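Side-chain contacts in probable transcriptional regulator (Pseudomonas aeruginosa, PDB 2FBI), which probably binds DNA as a dimer and regulates transcription, as a winged helix-turn-helix protein of the MarR family: residues E112-Y115 with Q116-Q119; G33-E36 with Q37-R40; E50-S53 with Y54-A57. All blocks are in the same frame, centred on the assembly; numbering follows the deposited sequence.

Interaction 1: E112-Y115 with Q116-Q119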
ATOM      1  N   GLU A 112      19.384   7.154  -2.652  1.00 39.55           N
ATOM      2  CA  GLU A 112      20.318   6.781  -1.571  1.00 40.23           C
ATOM      3  C   GLU A 112      20.337   7.852  -0.443  1.00 39.59           C
ATOM      4  O   GLU A 112      20.226   7.510   0.743  1.00 39.65           O
ATOM      5  CB  GLU A 112      21.705   6.487  -2.163  1.00 40.49           C
ATOM      6  CG  GLU A 112      22.889   6.228  -1.167  1.00 44.21           C
ATOM      7  CD  GLU A 112      22.648   5.080  -0.185  1.00 51.68           C
ATOM      8  OE1 GLU A 112      22.233   3.996  -0.654  1.00 55.20           O
ATOM      9  OE2 GLU A 112      22.865   5.269   1.054  1.00 55.47           O
ATOM     10  N   LYS A 113      20.398   9.129  -0.817  1.00 39.23           N
ATOM     11  CA  LYS A 113      20.353  10.231   0.166  1.00 39.41           C
ATOM     12  C   LYS A 113      19.059  10.224   0.969  1.00 38.89           C
ATOM     13  O   LYS A 113      19.064  10.493   2.192  1.00 38.26           O
ATOM     14  CB  LYS A 113      20.459  11.593  -0.512  1.00 40.64           C
ATOM     15  CG  LYS A 113      21.572  11.729  -1.518  1.00 43.72           C
ATOM     16  CD  LYS A 113      22.641  12.686  -1.044  1.00 49.61           C
ATOM     17  CE  LYS A 113      23.832  12.736  -2.045  1.00 52.98           C
ATOM     18  NZ  LYS A 113      23.447  13.306  -3.376  1.00 52.23           N
ATOM     19  N   ASN A 114      17.944   9.907   0.296  1.00 37.41           N
ATOM     20  CA  ASN A 114      16.694   9.816   1.013  1.00 36.73           C
ATOM     21  C   ASN A 114      16.639   8.657   1.967  1.00 36.03           C
ATOM     22  O   ASN A 114      16.030   8.765   3.038  1.00 35.99           O
ATOM     23  CB  ASN A 114      15.525   9.826   0.044  1.00 37.02           C
ATOM     24  CG  ASN A 114      15.456  11.124  -0.727  1.00 39.04           C
ATOM     25  OD1 ASN A 114      15.592  12.194  -0.142  1.00 36.99           O
ATOM     26  ND2 ASN A 114      15.280  11.037  -2.038  1.00 38.80           N
ATOM     27  N   TYR A 115      17.312   7.556   1.616  1.00 35.44           N
ATOM     28  CA  TYR A 115      17.467   6.439   2.562  1.00 34.75           C
ATOM     29  C   TYR A 115      18.405   6.767   3.734  1.00 34.98           C
ATOM     30  O   TYR A 115      18.159   6.341   4.843  1.00 35.01           O
ATOM     31  CB  TYR A 115      17.942   5.135   1.860  1.00 34.95           C
ATOM     32  CG  TYR A 115      16.786   4.321   1.365  1.00 34.10           C
ATOM     33  CD1 TYR A 115      16.552   4.188   0.003  1.00 31.57           C
ATOM     34  CD2 TYR A 115      15.860   3.750   2.280  1.00 33.85           C
ATOM     35  CE1 TYR A 115      15.451   3.438  -0.465  1.00 33.75           C
ATOM     36  CE2 TYR A 115      14.767   3.029   1.825  1.00 35.28           C
ATOM     37  CZ  TYR A 115      14.569   2.872   0.448  1.00 33.16           C
ATOM     38  OH  TYR A 115      13.477   2.178  -0.011  1.00 34.32           O
ATOM     39  N   GLN A 116      19.473   7.506   3.475  1.00 36.67           N
ATOM     40  CA  GLN A 116      20.330   8.040   4.555  1.00 39.96           C
ATOM     41  C   GLN A 116      19.550   8.920   5.550  1.00 39.23           C
ATOM     42  O   GLN A 116      19.722   8.790   6.756  1.00 40.46           O
ATOM     43  CB  GLN A 116      21.560   8.767   3.978  1.00 39.05           C
ATOM     44  CG  GLN A 116      22.554   7.767   3.352  1.00 43.73           C
ATOM     45  CD  GLN A 116      23.580   8.378   2.347  1.00 45.11           C
ATOM     46  OE1 GLN A 116      23.383   9.480   1.772  1.00 50.76           O
ATOM     47  NE2 GLN A 116      24.676   7.633   2.123  1.00 49.61           N
ATOM     48  N   ARG A 117      18.654   9.765   5.044  1.00 38.70           N
ATOM     49  CA  ARG A 117      17.766  10.559   5.913  1.00 37.95           C
ATOM     50  C   ARG A 117      16.855   9.678   6.748  1.00 37.73           C
ATOM     51  O   ARG A 117      16.623   9.962   7.934  1.00 37.42           O
ATOM     52  CB  ARG A 117      16.958  11.542   5.084  1.00 36.71           C
ATOM     53  CG  ARG A 117      17.799  12.613   4.394  1.00 39.10           C
ATOM     54  CD  ARG A 117      16.926  13.642   3.623  1.00 39.62           C
ATOM     55  NE  ARG A 117      17.779  14.744   3.114  1.00 51.89           N
ATOM     56  CZ  ARG A 117      18.213  14.919   1.848  1.00 55.43           C
ATOM     57  NH1 ARG A 117      17.890  14.069   0.861  1.00 57.42           N
ATOM     58  NH2 ARG A 117      18.984  15.968   1.552  1.00 57.18           N
ATOM     59  N   ILE A 118      16.336   8.589   6.144  1.00 37.18           N
ATOM     60  CA  ILE A 118      15.463   7.658   6.875  1.00 36.53           C
ATOM     61  C   ILE A 118      16.248   6.914   7.957  1.00 37.67           C
ATOM     62  O   ILE A 118      15.791   6.751   9.097  1.00 37.45           O
ATOM     63  CB  ILE A 118      14.723   6.658   5.910  1.00 37.18           C
ATOM     64  CG1 ILE A 118      13.666   7.424   5.071  1.00 34.48           C
ATOM     65  CG2 ILE A 118      14.138   5.469   6.704  1.00 34.65           C
ATOM     66  CD1 ILE A 118      12.864   6.606   4.022  1.00 35.76           C
ATOM     67  N   GLN A 119      17.452   6.491   7.600  1.00 39.87           N
ATOM     68  CA  GLN A 119      18.303   5.707   8.496  1.00 42.11           C
ATOM     69  C   GLN A 119      18.665   6.553   9.735  1.00 42.02           C
ATOM     70  O   GLN A 119      18.520   6.089  10.864  1.00 42.98           O
ATOM     71  CB  GLN A 119      19.544   5.312   7.727  1.00 42.93           C
ATOM     72  CG  GLN A 119      20.169   4.002   8.132  1.00 49.15           C
ATOM     73  CD  GLN A 119      21.477   3.815   7.399  1.00 56.07           C
ATOM     74  OE1 GLN A 119      21.498   3.716   6.152  1.00 57.88           O
ATOM     75  NE2 GLN A 119      22.593   3.839   8.151  1.00 56.95           N
TER
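Arg117 reaches back over Lys113 and Asn114 near the end of helix 98-122, in the all-helical part of this MarR-type fold where the two subunits meet. Its CB sits 3.6 Å from Asn114 O, and CG comes closer still to the backbone, 3.3 Å from Lys113 O. With CG beside the backbone N (chi1 -65°) the chain starts back along the helix, and its extended run from CG to NE gives it the reach to carry the guanidinium past that carbonyl. There NH1 passes 3.8 Å from Lys113 CB and gives a weak, bent hydrogen bond to Asn114 OD1, with N...O 3.1 Å. OD1 lies at the edge of the guanidinium, near its plane, while the amide itself is turned 37° away. Asparagine suits the place because its two ends do different work: OD1 faces the arginine, whereas ND2 bonds to Ser28 OG.

On another side of the helix Gln116 runs back, extended, across the end of Glu112, whose own chain is bent at chi2. Gln116 CG and CD each lie 3.4 Å from Glu112 OE2, and the carboxylate and amide planes stand 78° apart; NE2 is near the same oxygen, but the angle is too poor for a hydrogen bond. Tyr115 has a different task. Its ring meets that of Phe25, and its OH accepts a hydrogen bond from Leu10 N of the second subunit. Ile118, an apolar residue on a buried face, touches Phe24 and Phe25 and also Ile140 of the second subunit; within the turn, its CD1 lies 4.5 Å from Tyr115 CD2.

Interaction 2: G33-E36 with Q37-R40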
ATOM      1  N   GLY A  33       9.894  13.844 -12.439  1.00 45.28           N
ATOM      2  CA  GLY A  33       8.735  13.495 -13.241  1.00 45.93           C
ATOM      3  C   GLY A  33       8.516  11.992 -13.387  1.00 45.49           C
ATOM      4  O   GLY A  33       8.487  11.469 -14.534  1.00 45.09           O
ATOM      5  N   LEU A  34       8.426  11.311 -12.223  1.00 43.81           N
ATOM      6  CA  LEU A  34       7.790  10.005 -12.154  1.00 41.42           C
ATOM      7  C   LEU A  34       6.850   9.731 -11.017  1.00 39.63           C
ATOM      8  O   LEU A  34       6.969  10.295  -9.904  1.00 38.99           O
ATOM      9  CB  LEU A  34       8.697   8.810 -12.457  1.00 42.12           C
ATOM     10  CG  LEU A  34      10.136   8.390 -12.397  1.00 43.86           C
ATOM     11  CD1 LEU A  34      10.451   7.872 -13.819  1.00 45.65           C
ATOM     12  CD2 LEU A  34      11.087   9.468 -12.006  1.00 49.75           C
ATOM     13  N   THR A  35       5.889   8.853 -11.338  1.00 36.30           N
ATOM     14  CA  THR A  35       4.958   8.364 -10.375  1.00 33.74           C
ATOM     15  C   THR A  35       5.648   7.243  -9.643  1.00 31.51           C
ATOM     16  O   THR A  35       6.516   6.599 -10.177  1.00 31.87           O
ATOM     17  CB  THR A  35       3.629   7.852 -11.049  1.00 34.74           C
ATOM     18  OG1 THR A  35       3.887   6.683 -11.863  1.00 31.64           O
ATOM     19  CG2 THR A  35       3.038   8.932 -11.967  1.00 34.21           C
ATOM     20  N   GLU A  36       5.247   7.020  -8.408  1.00 31.31           N
ATOM     21  CA  GLU A  36       5.717   5.913  -7.646  1.00 31.84           C
ATOM     22  C   GLU A  36       5.446   4.502  -8.287  1.00 30.94           C
ATOM     23  O   GLU A  36       6.246   3.564  -8.078  1.00 30.28           O
ATOM     24  CB  GLU A  36       5.212   6.044  -6.223  1.00 33.01           C
ATOM     25  CG  GLU A  36       3.714   6.031  -6.095  1.00 36.33           C
ATOM     26  CD  GLU A  36       3.268   6.947  -4.962  1.00 41.88           C
ATOM     27  OE1 GLU A  36       3.544   8.176  -5.064  1.00 43.19           O
ATOM     28  OE2 GLU A  36       2.696   6.451  -3.958  1.00 44.39           O
ATOM     29  N   GLN A  37       4.387   4.413  -9.087  0.50 30.12           N
ATOM     30  CA  GLN A  37       3.937   3.174  -9.670  0.50 28.70           C
ATOM     31  C   GLN A  37       4.876   2.847 -10.830  0.50 28.61           C
ATOM     32  O   GLN A  37       5.274   1.686 -11.019  0.50 28.36           O
ATOM     33  CB  GLN A  37       2.483   3.334 -10.138  0.50 28.92           C
ATOM     34  CG  GLN A  37       1.436   3.619  -8.978  0.50 29.52           C
ATOM     35  CD  GLN A  37       1.274   5.097  -8.485  0.50 29.16           C
ATOM     36  OE1 GLN A  37       1.592   6.093  -9.161  0.50 27.95           O
ATOM     37  NE2 GLN A  37       0.731   5.214  -7.292  0.50 31.42           N
ATOM     38  N   GLN A  38       5.229   3.873 -11.603  1.00 27.31           N
ATOM     39  CA  GLN A  38       6.315   3.788 -12.557  1.00 27.54           C
ATOM     40  C   GLN A  38       7.641   3.364 -11.923  1.00 25.64           C
ATOM     41  O   GLN A  38       8.312   2.530 -12.464  1.00 25.62           O
ATOM     42  CB  GLN A  38       6.531   5.150 -13.249  1.00 27.56           C
ATOM     43  CG  GLN A  38       5.471   5.456 -14.320  1.00 29.53           C
ATOM     44  CD  GLN A  38       5.550   6.908 -14.760  1.00 36.67           C
ATOM     45  OE1 GLN A  38       6.100   7.743 -14.045  1.00 39.80           O
ATOM     46  NE2 GLN A  38       5.049   7.204 -15.948  1.00 37.97           N
ATOM     47  N   TRP A  39       8.010   4.006 -10.810  1.00 26.15           N
ATOM     48  CA  TRP A  39       9.279   3.803 -10.135  1.00 25.81           C
ATOM     49  C   TRP A  39       9.342   2.331  -9.575  1.00 26.00           C
ATOM     50  O   TRP A  39      10.391   1.701  -9.644  1.00 23.30           O
ATOM     51  CB  TRP A  39       9.470   4.820  -9.002  1.00 26.71           C
ATOM     52  CG  TRP A  39      10.849   4.658  -8.306  1.00 28.99           C
ATOM     53  CD1 TRP A  39      11.095   4.327  -6.992  1.00 29.89           C
ATOM     54  CD2 TRP A  39      12.140   4.723  -8.953  1.00 29.24           C
ATOM     55  NE1 TRP A  39      12.474   4.223  -6.787  1.00 30.49           N
ATOM     56  CE2 TRP A  39      13.125   4.457  -7.969  1.00 30.33           C
ATOM     57  CE3 TRP A  39      12.549   4.990 -10.273  1.00 30.42           C
ATOM     58  CZ2 TRP A  39      14.510   4.485  -8.255  1.00 30.42           C
ATOM     59  CZ3 TRP A  39      13.918   4.985 -10.575  1.00 32.28           C
ATOM     60  CH2 TRP A  39      14.884   4.714  -9.566  1.00 31.77           C
ATOM     61  N   ARG A  40       8.214   1.819  -9.017  1.00 26.10           N
ATOM     62  CA  ARG A  40       8.134   0.386  -8.599  1.00 26.21           C
ATOM     63  C   ARG A  40       8.435  -0.573  -9.701  1.00 25.05           C
ATOM     64  O   ARG A  40       9.135  -1.563  -9.508  1.00 27.17           O
ATOM     65  CB  ARG A  40       6.775  -0.014  -7.966  1.00 25.80           C
ATOM     66  CG  ARG A  40       6.532   0.766  -6.692  1.00 24.51           C
ATOM     67  CD  ARG A  40       5.531   0.162  -5.681  1.00 28.02           C
ATOM     68  NE  ARG A  40       4.186   0.010  -6.211  1.00 30.31           N
ATOM     69  CZ  ARG A  40       3.242   0.948  -6.240  1.00 36.71           C
ATOM     70  NH1 ARG A  40       2.049   0.615  -6.730  1.00 36.75           N
ATOM     71  NH2 ARG A  40       3.468   2.213  -5.827  1.00 32.84           N
TER
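Gln37 CA sits 3.9 Å over one face of the Arg40 guanidinium, nearer its margin than its middle, and Arg40 NH2 approaches Glu36 CG at 3.8 Å. In one of two modelled conformers of Gln37, and so tentatively, its amide runs alongside the Glu36 carboxylate with the planes only 7° apart, NE2 lying 3.3 Å from Glu36 CG and OE1 against Thr35 CB. The opposite charges of Glu36 and Arg40 are near but do not touch, and each is held from elsewhere: Glu36 forms salt bridges to Arg26 and Arg18, and Arg40 donates from NH1 and NE to the carbonyls of Cys61 and Ala60.

Thr35 and Gln38 exchange bonds across the first turn. Gln38 N donates to Thr35 OG1 at 3.1 Å, and Thr35 N returns a nearly straight bond to Gln38 OE1 at 2.9 Å, arriving 33° out of the amide's carbonyl plane. With chi1 at 66°, OG1 lies between the backbone N and the carbonyl carbon and can face the start of the helix. Threonine brings a short hydroxyl to this position, while glutamine has the length to reach back; its OE1 also rests 3.2 Å from Leu34 CB. Just before them Gly33, with positive phi, closes helix 26-32 in a Schellman motif. The reciprocal pair is a capping box, with Thr35 as N-cap of helix 36-48.

Interaction 3: E50-S53 with Y54-A57; sequences EMES and YQLA
Glu52 grips the start of helix 53-59 with both carboxylate oxygens. OE1 accepts from Gln55 N at 2.9 Å, on its syn side though 34° out of the carboxylate plane, while OE2 accepts from Tyr54 N at 3.0 Å from above that plane. Both bonds are fairly straight, and together they fix the rotation of the carboxylate. The same residue offers its backbone as well, for Leu56 N donates to Glu52 O at 2.9 Å. Three amide groups of the first turn thus end on one residue, and the negative charge probably gains from lying at the positive end of the helix dipole.

The carboxylate also lies nearly coplanar with the Tyr54 ring, 11° apart, with OE2 at the ring edge, 3.6 Å from CD1. The torsions of Glu52 explain the fit: CG stands anti to the backbone N, and a bend at chi2 of -76° then turns the acid back onto the amides. Glutamate is longer than the usual N-cap residues and manages the cap by this fold, which lets both its oxygens reach amides.

Here strand 51-52, the short edge strand of the winged helix-turn-helix domain, runs directly into a helix. Next to the cap, Met51 lays its thioether against the helix: SD lies 3.6 Å from Leu56 CA, and CG meets Leu56 CB at 3.7 Å. Methionine's flexible thioether and leucine's branched, apolar end suit a buried seam, and both pack on Ile44 and Leu45 of helix 36-48, with Leu56 also touching Met67 and Leu71 of helix 64-76. Farther out, backbone bonds from Met51 to Val94 and from Ser53 to Val92 tie the strand to strand 91-96, while the acidic side chain of Glu52 touches Arg91 and Tyr93.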
ATOM      1  N   GLU A  50      14.325  -8.885 -17.141  1.00 25.46           N
ATOM      2  CA  GLU A  50      13.099  -9.033 -17.952  1.00 27.90           C
ATOM      3  C   GLU A  50      12.028  -9.885 -17.194  1.00 28.28           C
ATOM      4  O   GLU A  50      12.363 -10.780 -16.454  1.00 27.41           O
ATOM      5  CB  GLU A  50      13.393  -9.632 -19.317  1.00 26.43           C
ATOM      6  CG  GLU A  50      13.868 -11.049 -19.205  1.00 29.79           C
ATOM      7  CD  GLU A  50      14.688 -11.499 -20.393  1.00 34.54           C
ATOM      8  OE1 GLU A  50      15.213 -10.661 -21.182  1.00 34.91           O
ATOM      9  OE2 GLU A  50      14.779 -12.721 -20.543  1.00 39.31           O
ATOM     10  N   MET A  51      10.749  -9.545 -17.343  1.00 29.88           N
ATOM     11  CA  MET A  51       9.734 -10.176 -16.478  1.00 30.04           C
ATOM     12  C   MET A  51       8.450 -10.288 -17.276  1.00 29.30           C
ATOM     13  O   MET A  51       8.072  -9.390 -18.008  1.00 27.13           O
ATOM     14  CB  MET A  51       9.567  -9.343 -15.173  1.00 29.02           C
ATOM     15  CG  MET A  51       8.496  -9.830 -14.199  1.00 32.80           C
ATOM     16  SD  MET A  51       8.757  -9.520 -12.445  1.00 33.78           S
ATOM     17  CE  MET A  51      10.487  -9.958 -12.207  1.00 30.16           C
ATOM     18  N   GLU A  52       7.766 -11.416 -17.123  1.00 29.95           N
ATOM     19  CA  GLU A  52       6.435 -11.571 -17.711  1.00 28.17           C
ATOM     20  C   GLU A  52       5.468 -10.567 -17.032  1.00 27.65           C
ATOM     21  O   GLU A  52       5.551 -10.295 -15.824  1.00 26.80           O
ATOM     22  CB  GLU A  52       6.035 -13.072 -17.611  1.00 29.02           C
ATOM     23  CG  GLU A  52       4.696 -13.439 -18.211  1.00 27.66           C
ATOM     24  CD  GLU A  52       3.526 -13.011 -17.327  1.00 28.53           C
ATOM     25  OE1 GLU A  52       3.661 -13.111 -16.100  1.00 28.58           O
ATOM     26  OE2 GLU A  52       2.470 -12.616 -17.864  1.00 32.07           O
ATOM     27  N   SER A  53       4.560  -9.999 -17.817  1.00 28.04           N
ATOM     28  CA  SER A  53       3.827  -8.817 -17.412  1.00 29.08           C
ATOM     29  C   SER A  53       2.836  -8.993 -16.272  1.00 29.07           C
ATOM     30  O   SER A  53       2.664  -8.050 -15.505  1.00 29.56           O
ATOM     31  CB  SER A  53       3.156  -8.160 -18.603  1.00 29.18           C
ATOM     32  OG  SER A  53       2.161  -9.031 -19.099  1.00 34.88           O
ATOM     33  N   TYR A  54       2.219 -10.168 -16.115  1.00 29.04           N
ATOM     34  CA  TYR A  54       1.327 -10.403 -14.935  1.00 29.70           C
ATOM     35  C   TYR A  54       2.138 -10.607 -13.677  1.00 28.85           C
ATOM     36  O   TYR A  54       1.786 -10.144 -12.541  1.00 27.50           O
ATOM     37  CB  TYR A  54       0.335 -11.587 -15.172  1.00 30.51           C
ATOM     38  CG  TYR A  54      -0.878 -11.209 -16.049  1.00 33.40           C
ATOM     39  CD1 TYR A  54      -0.743 -11.023 -17.406  1.00 36.44           C
ATOM     40  CD2 TYR A  54      -2.151 -11.025 -15.498  1.00 37.28           C
ATOM     41  CE1 TYR A  54      -1.810 -10.656 -18.204  1.00 37.23           C
ATOM     42  CE2 TYR A  54      -3.259 -10.662 -16.309  1.00 37.93           C
ATOM     43  CZ  TYR A  54      -3.081 -10.506 -17.653  1.00 37.85           C
ATOM     44  OH  TYR A  54      -4.136 -10.125 -18.479  1.00 39.51           O
ATOM     45  N   GLN A  55       3.235 -11.330 -13.849  1.00 27.94           N
ATOM     46  CA  GLN A  55       4.205 -11.482 -12.756  1.00 28.93           C
ATOM     47  C   GLN A  55       4.754 -10.102 -12.250  1.00 29.27           C
ATOM     48  O   GLN A  55       4.947  -9.902 -11.034  1.00 29.14           O
ATOM     49  CB  GLN A  55       5.337 -12.345 -13.275  1.00 29.99           C
ATOM     50  CG  GLN A  55       6.403 -12.701 -12.327  1.00 35.61           C
ATOM     51  CD  GLN A  55       7.195 -13.919 -12.805  1.00 42.13           C
ATOM     52  OE1 GLN A  55       6.729 -14.714 -13.632  1.00 47.74           O
ATOM     53  NE2 GLN A  55       8.385 -14.083 -12.262  1.00 48.41           N
ATOM     54  N   LEU A  56       5.030  -9.191 -13.188  1.00 28.08           N
ATOM     55  CA  LEU A  56       5.544  -7.855 -12.888  1.00 27.41           C
ATOM     56  C   LEU A  56       4.497  -7.070 -12.073  1.00 29.38           C
ATOM     57  O   LEU A  56       4.818  -6.496 -11.003  1.00 30.37           O
ATOM     58  CB  LEU A  56       5.887  -7.140 -14.226  1.00 27.33           C
ATOM     59  CG  LEU A  56       6.329  -5.654 -14.215  1.00 27.76           C
ATOM     60  CD1 LEU A  56       7.548  -5.493 -13.275  1.00 24.43           C
ATOM     61  CD2 LEU A  56       6.641  -5.131 -15.594  1.00 25.74           C
ATOM     62  N   ALA A  57       3.242  -7.056 -12.546  1.00 29.31           N
ATOM     63  CA  ALA A  57       2.131  -6.472 -11.769  1.00 31.67           C
ATOM     64  C   ALA A  57       2.012  -7.029 -10.356  1.00 33.31           C
ATOM     65  O   ALA A  57       1.766  -6.259  -9.418  1.00 34.33           O
ATOM     66  CB  ALA A  57       0.774  -6.579 -12.526  1.00 30.11           C
TER

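How the interactions relate
All three contacts are local and partly buried. Each sets buried residues (Asn114 and Ile118; Gln38 and Trp39; Met51, Leu56 and Ala57) against exposed ones (Lys113 and Arg117; Gly33; Tyr54 and Gln55). Interactions 2 and 3 lie at helix starts: two neutral side chains exchange bonds with each other's backbone in interaction 2, whereas one carboxylate takes two amides in interaction 3. Interaction 1 sits inside a long helix, whose amides already have backbone partners, leaving its side chains to meet one another, the N-terminal region and the second subunit. Interaction 2 also touches that subunit; interaction 3, about 29 Å from interaction 1 between centres, is touched by no other chain.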